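Long-range contacts in carbonic anhydrase (Porphyridium purpureum, PDB 1DDZ), which probably catalyses the reversible hydration of carbon dioxide to hydrogencarbonate as a zinc-dependent beta-class carbonic anhydrase with two zinc sites in one chain: residues Pro67-Ile72 and Leu85-Gly90; Val92-Asn97 and Ala329-Pro334; Val333-Ile338 and Val348-Ala353; Val380-Tyr385 and Val466-Gly471. All coordinates share one frame; numbering follows the deposited sequence.

How the contacts relate
All four contacts are buried, but their chemistry differs with place. Contacts 1 and 3 pack chain from the helix side of a beta-alpha-beta unit against a sheet strand, one in each carbonic anhydrase range. Contact 1 is apolar; contact 3 adds an arginine end beside backbone atoms to one small apolar touch. Contact 2 lies nearest the chain centre and joins the two ranges by a backbone hydrogen bond. It shares Val333 and Pro334 with contact 3 and meets contact 1 where strands 69-74 and 92-97 pair. Contact 4 is a parallel strand pair centred about 16 Å from the chain centre. Contacts 2 and 4 supply Asp330 and His384 to the same zinc ion.

Contact 1. Residues Pro67-Ile72 and Leu85-Gly90; sequences PEYLWI and LDLPAG
Leu85 reaches strand 69-72 with both the branch point and one methyl of its side chain. Its CD1 sits over one face of the Tyr69 ring, displaced toward the rim, 4.2 Å from CG of Tyr69. Its CG lies 4.0 Å from CZ3 of Trp71, and the two side chains run alongside in opposite senses. Different first torsions, 171° in Trp71 and -69° in Tyr69, send the two rings in different directions from the same side of the strand, and Leu85 touches both. Asp86 follows in a Schellman motif that ends helix 81-84, and its carboxylate forms a salt bridge with Lys303. Leu87 then turns back toward the strand. Its CD1 is 4.0 Å from CD1 of Tyr69, and the side chains lie roughly perpendicular. At Gly90 the partner is backbone: its O lies 3.8 Å from CB of Pro67. The positive phi of Gly90 (80°) suits a residue without a side chain. Leu85 and Tyr69 also touch Leu126 of strand 124-130 and Val293 of helix 292-307. The contact joins the loop leading to strand 92-97 to strand 69-74, a neighbour of that strand in the sheet. Its chemistry is apolar: leucine branches lie against aromatic rings, with no polar bond between the segments, and it depends on van der Waals fit.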
# COMPACT_ATOMS: atom_id res chain seq x y z
N PRO A 67 18.34 19.30 4.30
CA PRO A 67 17.00 19.75 4.64
C PRO A 67 16.60 19.58 6.08
O PRO A 67 16.86 18.54 6.70
CB PRO A 67 16.13 18.90 3.72
CG PRO A 67 16.87 17.62 3.67
CD PRO A 67 18.28 18.09 3.45
N GLU A 68 15.97 20.60 6.63
CA GLU A 68 15.47 20.53 7.99
C GLU A 68 13.95 20.32 7.97
O GLU A 68 13.33 20.13 9.02
CB GLU A 68 15.79 21.80 8.76
CG GLU A 68 17.26 22.03 9.02
CD GLU A 68 17.51 23.03 10.14
OE1 GLU A 68 18.07 22.63 11.19
OE2 GLU A 68 17.13 24.21 9.97
N TYR A 69 13.37 20.42 6.77
CA TYR A 69 11.93 20.23 6.57
C TYR A 69 11.57 19.07 5.65
O TYR A 69 12.24 18.83 4.65
CB TYR A 69 11.29 21.47 5.93
CG TYR A 69 11.23 22.68 6.82
CD1 TYR A 69 12.31 23.55 6.90
CD2 TYR A 69 10.11 22.94 7.60
CE1 TYR A 69 12.28 24.64 7.73
CE2 TYR A 69 10.07 24.03 8.43
CZ TYR A 69 11.16 24.88 8.49
OH TYR A 69 11.18 25.98 9.33
N LEU A 70 10.52 18.35 6.03
CA LEU A 70 9.94 17.30 5.22
C LEU A 70 8.62 17.99 4.83
O LEU A 70 7.93 18.54 5.69
CB LEU A 70 9.61 16.07 6.06
CG LEU A 70 9.27 14.78 5.30
CD1 LEU A 70 8.30 14.00 6.10
CD2 LEU A 70 8.74 15.02 3.92
N TRP A 71 8.31 18.00 3.55
CA TRP A 71 7.09 18.60 3.06
C TRP A 71 6.32 17.58 2.25
O TRP A 71 6.81 17.02 1.27
CB TRP A 71 7.44 19.79 2.22
CG TRP A 71 6.32 20.44 1.45
CD1 TRP A 71 5.66 19.92 0.37
CD2 TRP A 71 5.85 21.78 1.60
NE1 TRP A 71 4.83 20.87 -0.17
CE2 TRP A 71 4.93 22.02 0.56
CE3 TRP A 71 6.15 22.82 2.49
CZ2 TRP A 71 4.31 23.25 0.40
CZ3 TRP A 71 5.53 24.04 2.32
CH2 TRP A 71 4.62 24.24 1.28
N ILE A 72 5.11 17.28 2.71
CA ILE A 72 4.21 16.35 2.04
C ILE A 72 3.15 17.21 1.35
O ILE A 72 2.36 17.88 2.01
CB ILE A 72 3.59 15.38 3.06
CG1 ILE A 72 4.70 14.60 3.76
CG2 ILE A 72 2.57 14.47 2.36
CD1 ILE A 72 4.42 14.28 5.20
N LEU A 85 8.54 28.49 1.10
CA LEU A 85 9.21 28.67 2.38
C LEU A 85 10.38 29.66 2.29
O LEU A 85 11.06 29.89 3.28
CB LEU A 85 9.71 27.33 2.93
CG LEU A 85 8.65 26.34 3.42
CD1 LEU A 85 9.30 25.05 3.89
CD2 LEU A 85 7.86 26.97 4.54
N ASP A 86 10.60 30.24 1.12
CA ASP A 86 11.71 31.17 0.90
C ASP A 86 13.04 30.48 1.25
O ASP A 86 13.89 31.06 1.94
CB ASP A 86 11.54 32.43 1.74
CG ASP A 86 12.37 33.60 1.23
OD1 ASP A 86 12.63 33.66 0.01
OD2 ASP A 86 12.75 34.46 2.05
N LEU A 87 13.20 29.24 0.80
CA LEU A 87 14.41 28.43 1.06
C LEU A 87 15.05 27.95 -0.24
O LEU A 87 14.38 27.81 -1.27
CB LEU A 87 14.08 27.19 1.90
CG LEU A 87 13.85 27.32 3.39
CD1 LEU A 87 13.50 25.95 3.97
CD2 LEU A 87 15.10 27.89 4.05
N PRO A 88 16.37 27.71 -0.20
CA PRO A 88 17.10 27.23 -1.38
C PRO A 88 16.56 25.83 -1.78
O PRO A 88 16.07 25.08 -0.93
CB PRO A 88 18.54 27.12 -0.85
CG PRO A 88 18.60 28.23 0.17
CD PRO A 88 17.30 28.05 0.90
N ALA A 89 16.62 25.52 -3.06
CA ALA A 89 16.17 24.22 -3.54
C ALA A 89 16.98 23.18 -2.76
O ALA A 89 18.09 23.46 -2.29
CB ALA A 89 16.45 24.12 -5.02
N GLY A 90 16.40 22.01 -2.52
CA GLY A 90 17.12 21.00 -1.79
C GLY A 90 17.10 21.21 -0.29
O GLY A 90 17.48 20.33 0.48

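Contact 2. Residues Val92-Asn97 and Ala329-Pro334; sequences VFVHRN and ADSRVP. With ZN (zinc ion), chain D.
Val94 N donates a hydrogen bond to Ala329 O (3.1 Å), the polar link between the two segments. The donor lies in the carbonyl plane, on a lone pair, and the angle at the hydrogen is 148°. Ala329 O also accepts from Ser331 OG at 2.8 Å. That hydroxyl stands above the carbonyl plane, so the two donors use different directions. The CB of Ala329 points toward the strand, and its CA makes a CA-H...O contact of 3.1 Å with Val94 O.

The apolar contact is made by Phe93. CB of Ala329 lies over one face of the Phe93 ring, offset toward the rim, in a CH-pi contact 3.9 Å from the ring centroid. The ring reaches the loop because CG is anti to the backbone N (chi1 -161°). Asp330 OD1 approaches the ring edge in its plane, 3.1 Å from CE1 of Phe93. The ring and carboxylate planes are 55° apart. Phe93 also meets Tyr115 and touches Val112 of helix 107-119.

The metal bond belongs to the other carboxylate oxygen. Asp330 OD2 binds the zinc ion at 1.8 Å, and Cys328, His384 and Cys387 complete the site. The two oxygens of Asp330 have different surroundings: one is on the metal, the other beside an aromatic edge, whose slightly positive hydrogens probably suit it. Through this contact a strand of the first carbonic anhydrase range forms part of the second shell of a zinc site in the second. Four protein atoms hold that zinc, which resembles the closed form known for some beta-class enzymes.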
# COMPACT_ATOMS: atom_id res chain seq x y z
N VAL A 92 14.46 21.53 1.28
CA VAL A 92 13.20 20.93 1.68
C VAL A 92 13.09 19.55 1.04
O VAL A 92 13.20 19.43 -0.16
CB VAL A 92 12.00 21.76 1.23
CG1 VAL A 92 10.71 21.15 1.78
CG2 VAL A 92 12.16 23.19 1.73
N PHE A 93 12.89 18.52 1.86
CA PHE A 93 12.73 17.13 1.39
C PHE A 93 11.24 17.01 1.01
O PHE A 93 10.37 17.14 1.87
CB PHE A 93 13.06 16.20 2.54
CG PHE A 93 13.37 14.80 2.11
CD1 PHE A 93 14.46 14.54 1.31
CD2 PHE A 93 12.58 13.74 2.55
CE1 PHE A 93 14.76 13.24 0.95
CE2 PHE A 93 12.88 12.44 2.20
CZ PHE A 93 13.97 12.19 1.40
N VAL A 94 10.95 16.73 -0.25
CA VAL A 94 9.58 16.70 -0.74
C VAL A 94 8.95 15.37 -1.14
O VAL A 94 9.58 14.55 -1.80
CB VAL A 94 9.43 17.64 -1.97
CG1 VAL A 94 8.01 17.70 -2.43
CG2 VAL A 94 9.92 19.05 -1.65
N HIS A 95 7.70 15.19 -0.72
CA HIS A 95 6.93 14.00 -1.08
C HIS A 95 5.66 14.61 -1.70
O HIS A 95 5.13 15.60 -1.19
CB HIS A 95 6.57 13.17 0.15
CG HIS A 95 5.73 11.96 -0.15
ND1 HIS A 95 5.99 11.11 -1.21
CD2 HIS A 95 4.67 11.42 0.51
CE1 HIS A 95 5.13 10.11 -1.19
NE2 HIS A 95 4.32 10.27 -0.16
N ARG A 96 5.26 14.09 -2.85
CA ARG A 96 4.05 14.58 -3.51
C ARG A 96 3.22 13.43 -4.01
O ARG A 96 3.74 12.47 -4.59
CB ARG A 96 4.37 15.50 -4.68
CG ARG A 96 4.99 16.77 -4.26
CD ARG A 96 5.01 17.73 -5.38
NE ARG A 96 5.67 18.96 -4.97
CZ ARG A 96 5.14 19.90 -4.20
NH1 ARG A 96 3.90 19.78 -3.75
NH2 ARG A 96 5.87 20.95 -3.83
N ASN A 97 1.92 13.52 -3.75
CA ASN A 97 0.98 12.51 -4.18
C ASN A 97 -0.36 13.19 -4.42
O ASN A 97 -0.44 14.42 -4.31
CB ASN A 97 0.88 11.38 -3.13
CG ASN A 97 0.25 11.84 -1.83
OD1 ASN A 97 -0.45 12.86 -1.80
ND2 ASN A 97 0.50 11.11 -0.76
N ALA A 329 12.53 12.26 -3.67
CA ALA A 329 12.23 13.18 -2.59
C ALA A 329 13.40 14.10 -2.23
O ALA A 329 13.20 15.11 -1.57
CB ALA A 329 11.70 12.44 -1.39
N ASP A 330 14.61 13.72 -2.62
CA ASP A 330 15.80 14.54 -2.38
C ASP A 330 15.61 15.92 -3.06
O ASP A 330 15.98 16.97 -2.50
CB ASP A 330 17.06 13.86 -2.88
CG ASP A 330 17.43 12.64 -2.03
OD1 ASP A 330 17.30 12.71 -0.78
OD2 ASP A 330 17.81 11.60 -2.59
N SER A 331 15.15 15.89 -4.31
CA SER A 331 14.83 17.08 -5.08
C SER A 331 15.69 18.35 -4.96
O SER A 331 15.23 19.37 -4.45
CB SER A 331 13.34 17.47 -4.84
OG SER A 331 12.84 16.96 -3.59
N ARG A 332 16.91 18.34 -5.46
CA ARG A 332 17.65 19.58 -5.34
C ARG A 332 17.27 20.62 -6.41
O ARG A 332 17.81 21.73 -6.43
CB ARG A 332 19.16 19.37 -5.21
CG ARG A 332 19.87 20.58 -4.60
CD ARG A 332 21.15 20.21 -3.90
NE ARG A 332 20.93 19.61 -2.58
CZ ARG A 332 20.92 20.29 -1.41
NH1 ARG A 332 21.07 21.61 -1.38
NH2 ARG A 332 20.90 19.64 -0.24
N VAL A 333 16.36 20.28 -7.33
CA VAL A 333 15.87 21.26 -8.32
C VAL A 333 14.40 20.98 -8.66
O VAL A 333 14.03 19.83 -8.86
CB VAL A 333 16.62 21.25 -9.68
CG1 VAL A 333 16.22 22.46 -10.48
CG2 VAL A 333 18.14 21.21 -9.44
N PRO A 334 13.55 22.02 -8.63
CA PRO A 334 12.13 21.80 -8.95
C PRO A 334 12.01 21.30 -10.39
O PRO A 334 12.72 21.78 -11.29
CB PRO A 334 11.52 23.18 -8.77
CG PRO A 334 12.29 23.73 -7.62
CD PRO A 334 13.72 23.36 -8.01
ZN ZN D . 17.52 10.89 -4.23

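Contact 3. Residues Val333-Ile338 and Val348-Ala353; sequences VPANQI and VHRNIA
The guanidinium of Arg350 meets the start of helix 335-338 with NH2 rather than with a face. Ala335 N lies at its edge, in its plane, 3.8 Å from Arg350 NH2. The carbonyl carbon of Pro334 is also near this edge. Val333 O approaches obliquely, 3.6 Å from Arg350 NH2. The Arg350 side chain runs extended from CG to NE, with CG anti to the carbonyl carbon (chi1 -72°). This carries the charged group from the strand to the helix start. Its other terminal nitrogen, NH1, makes a weak hydrogen bond to Cys328 O, so the guanidinium lies close to the backbone of a zinc ligand.

The apolar part is small. Ala335 CB points toward the strand and lies 3.9 Å from CG2 of Val348. The same CB of Ala335 is 4.2 Å from Arg350 NH2, and so it meets both a methyl and the arginine tip. Pro334 is at the N-cap position, and the helical turn is formed by Ile338 N bonding to Pro334 O at 3.0 Å.

Helix 335-338 connects strands 323-328 and 346-351 in a beta-alpha-beta unit. Ala335 and Ile338 also pack on Trp325 of strand 323-328. Strand 346-351 is outermost in its sheet within the chain. Its Val348 and Arg350 touch Arg96 and Val94 of strand 92-97, from the other carbonic anhydrase range.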
# COMPACT_ATOMS: atom_id res chain seq x y z
N VAL A 333 16.36 20.28 -7.33
CA VAL A 333 15.87 21.26 -8.32
C VAL A 333 14.40 20.98 -8.66
O VAL A 333 14.03 19.83 -8.86
CB VAL A 333 16.62 21.25 -9.68
CG1 VAL A 333 16.22 22.46 -10.48
CG2 VAL A 333 18.14 21.21 -9.44
N PRO A 334 13.55 22.02 -8.63
CA PRO A 334 12.13 21.80 -8.95
C PRO A 334 12.01 21.30 -10.39
O PRO A 334 12.72 21.78 -11.29
CB PRO A 334 11.52 23.18 -8.77
CG PRO A 334 12.29 23.73 -7.62
CD PRO A 334 13.72 23.36 -8.01
N ALA A 335 11.10 20.36 -10.61
CA ALA A 335 10.89 19.77 -11.94
C ALA A 335 10.68 20.81 -13.02
O ALA A 335 11.36 20.79 -14.06
CB ALA A 335 9.73 18.79 -11.90
N ASN A 336 9.76 21.73 -12.78
CA ASN A 336 9.45 22.78 -13.74
C ASN A 336 10.70 23.59 -14.06
O ASN A 336 10.92 23.94 -15.21
CB ASN A 336 8.33 23.69 -13.23
CG ASN A 336 8.80 24.64 -12.14
OD1 ASN A 336 8.94 24.26 -11.00
ND2 ASN A 336 9.08 25.88 -12.51
N GLN A 337 11.55 23.82 -13.06
CA GLN A 337 12.77 24.60 -13.24
C GLN A 337 13.80 23.93 -14.14
O GLN A 337 14.27 24.52 -15.11
CB GLN A 337 13.42 24.91 -11.89
CG GLN A 337 12.94 26.19 -11.23
CD GLN A 337 13.46 26.35 -9.82
OE1 GLN A 337 12.69 26.49 -8.88
NE2 GLN A 337 14.78 26.29 -9.65
N ILE A 338 14.11 22.68 -13.83
CA ILE A 338 15.11 21.95 -14.58
C ILE A 338 14.82 21.85 -16.07
O ILE A 338 15.74 21.85 -16.88
CB ILE A 338 15.45 20.59 -13.91
CG1 ILE A 338 16.80 20.10 -14.40
CG2 ILE A 338 14.34 19.58 -14.14
CD1 ILE A 338 17.57 19.30 -13.38
N VAL A 348 3.73 16.57 -10.57
CA VAL A 348 4.86 15.90 -9.94
C VAL A 348 4.60 14.86 -8.86
O VAL A 348 3.79 15.06 -7.96
CB VAL A 348 5.84 16.94 -9.32
CG1 VAL A 348 7.06 16.26 -8.72
CG2 VAL A 348 6.28 17.95 -10.35
N HIS A 349 5.35 13.76 -8.92
CA HIS A 349 5.26 12.70 -7.93
C HIS A 349 6.69 12.51 -7.41
O HIS A 349 7.62 12.45 -8.19
CB HIS A 349 4.75 11.39 -8.55
CG HIS A 349 4.67 10.24 -7.59
ND1 HIS A 349 4.18 10.37 -6.31
CD2 HIS A 349 5.04 8.94 -7.72
CE1 HIS A 349 4.25 9.20 -5.69
NE2 HIS A 349 4.77 8.32 -6.53
N ARG A 350 6.88 12.51 -6.10
CA ARG A 350 8.20 12.32 -5.53
C ARG A 350 8.16 11.35 -4.40
O ARG A 350 7.30 11.44 -3.52
CB ARG A 350 8.77 13.61 -4.99
CG ARG A 350 9.16 14.56 -6.04
CD ARG A 350 9.90 15.72 -5.45
NE ARG A 350 10.25 16.66 -6.51
CZ ARG A 350 11.20 16.45 -7.42
NH1 ARG A 350 11.92 15.33 -7.39
NH2 ARG A 350 11.41 17.34 -8.37
N ASN A 351 9.12 10.43 -4.42
CA ASN A 351 9.25 9.44 -3.37
C ASN A 351 10.76 9.14 -3.23
O ASN A 351 11.58 9.74 -3.90
CB ASN A 351 8.41 8.18 -3.66
CG ASN A 351 8.86 7.44 -4.91
OD1 ASN A 351 10.02 7.52 -5.32
ND2 ASN A 351 7.95 6.73 -5.54
N ILE A 352 11.11 8.25 -2.31
CA ILE A 352 12.49 7.91 -2.08
C ILE A 352 13.03 7.08 -3.21
O ILE A 352 12.58 5.94 -3.42
CB ILE A 352 12.67 7.09 -0.77
CG1 ILE A 352 12.36 7.97 0.43
CG2 ILE A 352 14.14 6.64 -0.62
CD1 ILE A 352 13.16 9.24 0.44
N ALA A 353 14.03 7.64 -3.90
CA ALA A 353 14.71 6.98 -5.00
C ALA A 353 13.87 6.82 -6.26
O ALA A 353 14.01 5.85 -6.99
CB ALA A 353 15.24 5.64 -4.54

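Contact 4. Residues Val380-Tyr385 and Val466-Gly471; sequences VVCGHY and VVYGVG. With ZN (zinc ion), chain D.
Cys382 and Val466 lie side by side on one face of the sheet at the apolar centre of this parallel strand pair, with Cys382 SG 3.4 Å from CG1 of Val466. Val380 CG1 extends the patch to the same valine methyl. Cys382 SG also lies at the edge of the Tyr468 ring, in its plane, a sulfur-aromatic contact 4.8 Å from the centroid. One face of that ring carries His384 CB in a CH-pi contact. The Tyr468 CG stands between backbone N and carbonyl carbon (chi1 73°), which lays the ring beside both residues. Val467 points to the opposite side of the sheet from Cys382 and Tyr468. Its CG2 lies over one face of the Tyr385 ring, 4.1 Å from the centroid, while Tyr385 OH bonds to Glu435.

The backbone edge is held by three bonds. Val466 N donates to Val381 O, and Gly383 N to Val466 O at 3.2 Å. Tyr385 N gives a short, nearly straight bond of 2.7 Å to Tyr468 O (169°). Beyond it, a water donates to Tyr385 O and accepts from Val470 N at 2.8 Å.

His384 binds the zinc ion through NE2 at 2.0 Å, with Cys328, Asp330 and Cys387 as the other ligands. The pairing and the ring against CB set its backbone and CB. Its chi1 of 60° leads the imidazole away from strand 466-468, and the zinc bond then holds the ring.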
# COMPACT_ATOMS: atom_id res chain seq x y z
N VAL A 380 7.97 11.54 -17.36
CA VAL A 380 9.41 11.54 -17.17
C VAL A 380 9.81 10.94 -15.83
O VAL A 380 9.27 11.34 -14.80
CB VAL A 380 9.97 13.00 -17.23
CG1 VAL A 380 11.48 13.02 -16.96
CG2 VAL A 380 9.67 13.62 -18.59
N VAL A 381 10.68 9.92 -15.83
CA VAL A 381 11.18 9.34 -14.58
C VAL A 381 12.58 9.96 -14.43
O VAL A 381 13.45 9.77 -15.30
CB VAL A 381 11.30 7.78 -14.59
CG1 VAL A 381 11.95 7.29 -13.30
CG2 VAL A 381 9.92 7.13 -14.73
N CYS A 382 12.78 10.73 -13.37
CA CYS A 382 14.05 11.40 -13.15
C CYS A 382 14.79 10.95 -11.91
O CYS A 382 14.25 10.97 -10.81
CB CYS A 382 13.85 12.90 -13.08
SG CYS A 382 15.39 13.86 -12.93
N GLY A 383 16.00 10.45 -12.13
CA GLY A 383 16.86 10.04 -11.03
C GLY A 383 17.94 11.12 -10.91
O GLY A 383 17.97 12.03 -11.73
N HIS A 384 18.83 11.04 -9.94
CA HIS A 384 19.88 12.05 -9.80
C HIS A 384 21.15 11.41 -9.23
O HIS A 384 21.07 10.52 -8.38
CB HIS A 384 19.41 13.28 -8.95
CG HIS A 384 19.01 12.95 -7.54
ND1 HIS A 384 19.69 13.41 -6.44
CD2 HIS A 384 18.02 12.15 -7.05
CE1 HIS A 384 19.16 12.91 -5.34
NE2 HIS A 384 18.14 12.14 -5.68
N TYR A 385 22.31 11.86 -9.71
CA TYR A 385 23.58 11.30 -9.26
C TYR A 385 23.78 11.50 -7.78
O TYR A 385 23.28 12.45 -7.21
CB TYR A 385 24.74 11.87 -10.05
CG TYR A 385 24.73 11.38 -11.47
CD1 TYR A 385 24.80 12.27 -12.53
CD2 TYR A 385 24.60 10.02 -11.75
CE1 TYR A 385 24.75 11.83 -13.84
CE2 TYR A 385 24.55 9.57 -13.06
CZ TYR A 385 24.61 10.47 -14.09
OH TYR A 385 24.54 10.04 -15.40
N VAL A 466 15.53 9.97 -17.52
CA VAL A 466 16.47 11.09 -17.45
C VAL A 466 17.26 11.02 -16.14
O VAL A 466 16.82 10.36 -15.20
CB VAL A 466 15.60 12.41 -17.59
CG1 VAL A 466 15.53 13.20 -16.31
CG2 VAL A 466 16.02 13.25 -18.77
N VAL A 467 18.47 11.57 -16.10
CA VAL A 467 19.28 11.58 -14.87
C VAL A 467 20.18 12.82 -14.92
O VAL A 467 20.43 13.34 -15.99
CB VAL A 467 20.19 10.32 -14.73
CG1 VAL A 467 21.40 10.40 -15.68
CG2 VAL A 467 20.69 10.19 -13.29
N TYR A 468 20.62 13.32 -13.78
CA TYR A 468 21.48 14.49 -13.80
C TYR A 468 22.29 14.56 -12.53
O TYR A 468 21.99 13.86 -11.55
CB TYR A 468 20.67 15.77 -13.95
CG TYR A 468 19.91 16.17 -12.72
CD1 TYR A 468 20.43 17.09 -11.81
CD2 TYR A 468 18.66 15.63 -12.45
CE1 TYR A 468 19.72 17.47 -10.66
CE2 TYR A 468 17.94 16.00 -11.31
CZ TYR A 468 18.48 16.92 -10.42
OH TYR A 468 17.74 17.30 -9.33
N GLY A 469 23.34 15.37 -12.58
CA GLY A 469 24.20 15.59 -11.42
C GLY A 469 23.94 17.04 -11.06
O GLY A 469 23.91 17.89 -11.95
N VAL A 470 23.72 17.33 -9.78
CA VAL A 470 23.42 18.68 -9.32
C VAL A 470 24.58 19.66 -9.57
O VAL A 470 24.39 20.86 -9.70
CB VAL A 470 22.98 18.65 -7.82
CG1 VAL A 470 24.16 18.28 -6.92
CG2 VAL A 470 22.31 19.93 -7.41
N GLY A 471 25.78 19.11 -9.75
CA GLY A 471 26.96 19.91 -10.02
C GLY A 471 26.88 20.65 -11.34
O GLY A 471 27.60 21.63 -11.52
ZN ZN D . 17.52 10.89 -4.23
O HOH W 1 23.57 14.92 -8.39